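Local atomic coordinates of putative phosphatase (Bacteroides thetaiotaomicron, PDB entry 3KYA), a protein that is of unknown function but binds zinc ions and is probably a phosphatase-like hydrolase, joining an IPT/TIG domain to a larger region rich in beta strands. Residues 18-23 against 91-96; 46-51 against 80-85. All coordinates share one frame; numbering follows the deposited sequence. Where two conformers were deposited one is given.

Both contacts lie in the IPT/TIG domain, with about 10 Å between their centres, far from the centre of the whole chain. The four segments run in the order 18-23, 46-51, 80-85, 91-96, so the pairing of interaction 2 falls between the two halves of interaction 1. Strands 48-52, 80-84 and 91-94 are consecutive neighbours in a sheet, and 80-84 joins the contacts: V91 N bonds to V84 O, and T92 OG1 lies 2.7 Å from T83 OG1, a probable hydrogen bond. Interaction 2 thus builds one layer through a backbone ladder, while interaction 1 brings strand 91-94, the outermost of that run, alongside the start of strand 19-28.

Interaction 1: residues 18-23 against 91-96; sequences VAISDF and VTTTAS. With ZN (zinc ion), chain B.
V18 and I20 reach across to V91, T93 and A95, and on this inner side the packing is tight. The valine has CG1 anti to its backbone N (chi1 170°), which leaves CG2 beside that N and aimed at V91, whose CG1 it meets at 3.7 Å. T93 CG2 touches both V18 CG1 and I20 CG1, and T93 CB presses to 3.2 Å from V18 O. Further along, I20 CG2 sits 3.8 Å from A95 CB, while other parts of the isoleucine touch I36 and I82. With alanine in place of I20, A95 CB would probably lose the methyl it packs on, T93 CG2 would keep V18 alone of its two apolar neighbours, and a gap would open towards I82.

The segments run nearly parallel, 13° apart, without a clear direct hydrogen bond. This is the side of an Ig-like beta-sandwich of the IPT/TIG type, where strands 19-28 and 91-94 approach without zipping into a ladder. On the looser, watered side the bridging is done by solvent: one molecule accepts from V18 N and donates to T92 O, another accepts from I20 N and lies 2.8 Å from T93 OG1, and a third joins I20 O to S96 N. Beyond I20 comes a classic beta bulge, S21 and D22 facing Y37. D22 OD2 binds a zinc ion at 2.2 Å, while OD1 forms a salt bridge with K26.

Interaction 2: residues 46-51 against 80-85; sequences SKVKVK and IEITVG. With EDO (1,2-ethanediol), chain E.
V50 and I82 run alongside each other from neighbouring strands, V50 CG2 3.8 Å from I82 CG1 in the isoleucine conformer described. They form a non-hydrogen-bonded pair in the antiparallel ladder of strands 48-52 and 80-84, part of the Ig-like beta-sandwich of this IPT/TIG domain. V48 comes at I82 from another angle: the two side chains are set at a slant, V48 CG1 4.2 Å from I82 CG2, and V48 CG2 looks towards V84 CG1. These four side chains share the buried face, where I20 and F41 cover I82, and V18 and F12 cover V84.

The two backbones are laced together. K49 and T83 exchange two hydrogen bonds, as do K51 and E81, and the pattern runs on to G85 N, which donates to K47 O at 2.9 Å. At G85, phi 90° and psi 176° would jam a CB against the V84 carbonyl oxygen.

K49, K51, E81 and T83 occupy the other, more open face. E81, extended with CG anti to the backbone N (chi1 -178°), carries its carboxylate out over this face, while K51 stretches outward. Their charged ends stay apart, K51 NZ lying 5.3 Å from E81 OE2, too far for direct contact. K47, at the end of the ladder, turns its NZ to a salt bridge with E86. An ethanediol, probably from the crystallisation liquor, lies over this face: its C2 is 3.5 Å from K49 CB, and its O1 donates to E81 OE2 at 2.6 Å.

Interaction 1: residues 18-23 against 91-96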
loop_
_atom_site.group_PDB
_atom_site.type_symbol
_atom_site.label_atom_id
_atom_site.label_comp_id
_atom_site.label_asym_id
_atom_site.label_seq_id
_atom_site.Cartn_x
_atom_site.Cartn_y
_atom_site.Cartn_z
ATOM N N VAL A 18 42.367 8.009 -0.236
ATOM C CA VAL A 18 41.075 7.486 0.153
ATOM C C VAL A 18 40.527 6.948 -1.158
ATOM O O VAL A 18 40.698 7.577 -2.212
ATOM C CB VAL A 18 40.147 8.559 0.734
ATOM C CG1 VAL A 18 38.733 8.007 0.906
ATOM C CG2 VAL A 18 40.687 9.063 2.055
ATOM N N ALA A 19 39.893 5.783 -1.113
ATOM C CA ALA A 19 39.346 5.178 -2.317
ATOM C C ALA A 19 37.909 4.735 -2.118
ATOM O O ALA A 19 37.534 4.348 -1.023
ATOM C CB ALA A 19 40.211 3.973 -2.740
ATOM N N ILE A 20 37.111 4.843 -3.182
ATOM C CA ILE A 20 35.760 4.305 -3.239
ATOM C C ILE A 20 35.787 3.226 -4.322
ATOM O O ILE A 20 36.096 3.528 -5.476
ATOM C CB ILE A 20 34.719 5.366 -3.597
ATOM C CG1 ILE A 20 34.611 6.382 -2.452
ATOM C CG2 ILE A 20 33.375 4.699 -3.902
ATOM C CD1 ILE A 20 33.688 7.559 -2.758
ATOM N N SER A 21 35.459 1.987 -3.956
ATOM C CA SER A 21 35.500 0.864 -4.900
ATOM C C SER A 21 34.138 0.432 -5.429
ATOM O O SER A 21 34.055 -0.156 -6.506
ATOM C CB SER A 21 36.151 -0.344 -4.222
ATOM O OG SER A 21 35.409 -0.701 -3.069
ATOM N N ASP A 22 33.070 0.726 -4.688
ATOM C CA ASP A 22 31.755 0.238 -5.043
ATOM C C ASP A 22 30.729 0.899 -4.132
ATOM O O ASP A 22 31.080 1.500 -3.127
ATOM C CB ASP A 22 31.724 -1.287 -4.820
ATOM C CG ASP A 22 30.616 -1.997 -5.578
ATOM O OD1 ASP A 22 29.826 -1.360 -6.305
ATOM O OD2 ASP A 22 30.566 -3.248 -5.474
ATOM N N PHE A 23 29.467 0.799 -4.509
ATOM C CA PHE A 23 28.377 1.277 -3.672
ATOM C C PHE A 23 27.117 0.520 -4.029
ATOM O O PHE A 23 26.999 -0.026 -5.138
ATOM C CB PHE A 23 28.173 2.808 -3.764
ATOM C CG PHE A 23 28.028 3.334 -5.168
ATOM C CD1 PHE A 23 26.795 3.376 -5.787
ATOM C CD2 PHE A 23 29.133 3.803 -5.857
ATOM C CE1 PHE A 23 26.665 3.844 -7.097
ATOM C CE2 PHE A 23 29.018 4.279 -7.163
ATOM C CZ PHE A 23 27.774 4.310 -7.782
ATOM N N VAL A 91 41.792 14.444 3.118
ATOM C CA VAL A 91 42.018 13.719 1.866
ATOM C C VAL A 91 40.656 13.503 1.212
ATOM O O VAL A 91 39.709 13.077 1.878
ATOM C CB VAL A 91 42.769 12.374 2.099
ATOM C CG1 VAL A 91 43.017 11.635 0.777
ATOM C CG2 VAL A 91 44.095 12.625 2.801
ATOM N N THR A 92 40.557 13.833 -0.078
ATOM C CA THR A 92 39.301 13.735 -0.828
ATOM C C THR A 92 39.413 12.831 -2.046
ATOM O O THR A 92 40.452 12.778 -2.685
ATOM C CB THR A 92 38.843 15.125 -1.328
ATOM O OG1 THR A 92 38.654 16.001 -0.214
ATOM C CG2 THR A 92 37.537 15.036 -2.102
ATOM N N THR A 93 38.342 12.100 -2.341
ATOM C CA THR A 93 38.277 11.283 -3.542
ATOM C C THR A 93 36.869 11.363 -4.094
ATOM O O THR A 93 35.936 11.721 -3.376
ATOM C CB THR A 93 38.649 9.805 -3.293
ATOM O OG1 THR A 93 38.860 9.143 -4.554
ATOM C CG2 THR A 93 37.560 9.081 -2.511
ATOM N N THR A 94 36.725 11.045 -5.374
ATOM C CA THR A 94 35.422 11.038 -6.028
ATOM C C THR A 94 35.258 9.684 -6.691
ATOM O O THR A 94 36.189 9.208 -7.353
ATOM C CB THR A 94 35.302 12.156 -7.077
ATOM O OG1 THR A 94 35.447 13.425 -6.431
ATOM C CG2 THR A 94 33.945 12.122 -7.783
ATOM N N ALA A 95 34.097 9.057 -6.505
ATOM C CA ALA A 95 33.849 7.744 -7.084
ATOM C C ALA A 95 33.907 7.863 -8.611
ATOM O O ALA A 95 33.477 8.873 -9.179
ATOM C CB ALA A 95 32.526 7.191 -6.637
ATOM N N SER A 96 34.443 6.837 -9.262
ATOM C CA SER A 96 34.604 6.871 -10.719
ATOM C C SER A 96 33.266 6.745 -11.458
ATOM O O SER A 96 33.134 7.283 -12.564
ATOM C CB SER A 96 35.628 5.814 -11.193
ATOM O OG SER A 96 35.164 4.493 -10.983
HETATM ZN ZN ZN B . 32.219 -4.392 -4.570
HETATM O O HOH W 1 41.842 7.624 -4.666
HETATM O O HOH W 2 42.366 10.306 -2.338
HETATM O O HOH W 3 35.353 4.425 -7.831
HETATM O O HOH W 4 38.017 6.551 -5.377
#

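Interaction 2: residues 46-51 against 80-85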
loop_
_atom_site.group_PDB
_atom_site.type_symbol
_atom_site.label_atom_id
_atom_site.label_comp_id
_atom_site.label_asym_id
_atom_site.label_seq_id
_atom_site.Cartn_x
_atom_site.Cartn_y
_atom_site.Cartn_z
ATOM N N SER A 46 32.523 11.869 12.722
ATOM C CA SER A 46 32.934 13.277 12.853
ATOM C C SER A 46 34.047 13.696 11.888
ATOM O O SER A 46 34.208 14.884 11.615
ATOM C CB SER A 46 33.333 13.608 14.306
ATOM O OG SER A 46 34.584 13.041 14.673
ATOM N N LYS A 47 34.792 12.730 11.354
ATOM C CA LYS A 47 35.904 13.025 10.456
ATOM C C LYS A 47 35.571 12.767 8.989
ATOM O O LYS A 47 36.461 12.845 8.128
ATOM C CB LYS A 47 37.140 12.202 10.874
ATOM C CG LYS A 47 37.741 12.614 12.211
ATOM C CD LYS A 47 38.394 13.989 12.108
ATOM C CE LYS A 47 39.126 14.384 13.385
ATOM N NZ LYS A 47 39.798 15.715 13.233
ATOM N N VAL A 48 34.302 12.498 8.688
ATOM C CA VAL A 48 33.906 12.197 7.314
ATOM C C VAL A 48 32.778 13.100 6.832
ATOM O O VAL A 48 31.795 13.333 7.542
ATOM C CB VAL A 48 33.485 10.724 7.199
ATOM C CG1 VAL A 48 32.824 10.422 5.838
ATOM C CG2 VAL A 48 34.691 9.804 7.449
ATOM N N LYS A 49 32.935 13.605 5.613
ATOM C CA LYS A 49 31.915 14.408 4.959
ATOM C C LYS A 49 31.688 13.813 3.570
ATOM O O LYS A 49 32.640 13.431 2.876
ATOM C CB LYS A 49 32.325 15.884 4.890
ATOM C CG LYS A 49 32.518 16.543 6.249
ATOM C CD LYS A 49 31.210 16.622 7.064
ATOM C CE LYS A 49 31.414 17.183 8.472
ATOM N NZ LYS A 49 32.143 16.237 9.373
ATOM N N VAL A 50 30.419 13.706 3.193
ATOM C CA VAL A 50 30.025 13.125 1.919
ATOM C C VAL A 50 29.107 14.065 1.160
ATOM O O VAL A 50 28.202 14.670 1.741
ATOM C CB VAL A 50 29.280 11.772 2.141
ATOM C CG1 VAL A 50 28.719 11.219 0.819
ATOM C CG2 VAL A 50 30.191 10.733 2.782
ATOM N N LYS A 51 29.357 14.198 -0.142
ATOM C CA LYS A 51 28.469 14.927 -1.029
ATOM C C LYS A 51 28.038 13.977 -2.137
ATOM O O LYS A 51 28.839 13.175 -2.628
ATOM C CB LYS A 51 29.141 16.138 -1.671
ATOM C CG LYS A 51 29.292 17.345 -0.795
ATOM C CD LYS A 51 29.800 18.530 -1.637
ATOM C CE LYS A 51 29.854 19.815 -0.834
ATOM N NZ LYS A 51 30.342 20.948 -1.699
ATOM N N ILE A 80 29.642 11.008 -6.338
ATOM C CA ILE A 80 29.912 10.736 -4.921
ATOM C C ILE A 80 31.295 11.240 -4.557
ATOM O O ILE A 80 32.291 10.803 -5.140
ATOM C CB ILE A 80 29.798 9.236 -4.609
ATOM C CG1 ILE A 80 28.399 8.737 -4.958
ATOM C CG2 ILE A 80 30.092 8.967 -3.149
ATOM C CD1 ILE A 80 28.223 7.250 -4.897
ATOM N N GLU A 81 31.358 12.178 -3.611
ATOM C CA GLU A 81 32.622 12.769 -3.189
ATOM C C GLU A 81 32.713 12.614 -1.684
ATOM O O GLU A 81 31.724 12.847 -0.975
ATOM C CB GLU A 81 32.696 14.237 -3.622
ATOM C CG GLU A 81 33.995 14.962 -3.291
ATOM C CD GLU A 81 33.893 16.474 -3.479
ATOM O OE1 GLU A 81 33.791 16.948 -4.634
ATOM O OE2 GLU A 81 33.942 17.201 -2.469
ATOM N N ILE A 82 33.876 12.165 -1.214
ATOM C CA ILE A 82 34.110 11.941 0.207
ATOM C C ILE A 82 35.399 12.622 0.618
ATOM O O ILE A 82 36.385 12.591 -0.128
ATOM C CB ILE A 82 34.204 10.435 0.545
ATOM C CG1 ILE A 82 32.885 9.725 0.241
ATOM C CG2 ILE A 82 34.555 10.222 2.020
ATOM C CD1 ILE A 82 32.889 8.247 0.607
ATOM N N THR A 83 35.377 13.255 1.786
ATOM C CA THR A 83 36.541 13.899 2.363
ATOM C C THR A 83 36.691 13.333 3.766
ATOM O O THR A 83 35.747 13.378 4.561
ATOM C CB THR A 83 36.424 15.434 2.436
ATOM O OG1 THR A 83 36.269 15.967 1.120
ATOM C CG2 THR A 83 37.691 16.054 3.100
ATOM N N VAL A 84 37.858 12.766 4.042
ATOM C CA VAL A 84 38.182 12.195 5.333
ATOM C C VAL A 84 39.284 13.060 5.934
ATOM O O VAL A 84 40.246 13.420 5.247
ATOM C CB VAL A 84 38.648 10.731 5.206
ATOM C CG1 VAL A 84 38.836 10.086 6.605
ATOM C CG2 VAL A 84 37.657 9.931 4.371
ATOM N N GLY A 85 39.133 13.416 7.208
ATOM C CA GLY A 85 40.109 14.256 7.886
ATOM C C GLY A 85 39.811 15.739 7.764
ATOM O O GLY A 85 38.869 16.141 7.076
HETATM C C1 EDO E . 32.844 15.797 0.283
HETATM O O1 EDO E . 34.162 16.142 -0.148
HETATM C C2 EDO E . 32.461 16.636 1.497
HETATM O O2 EDO E . 32.327 18.017 1.159
#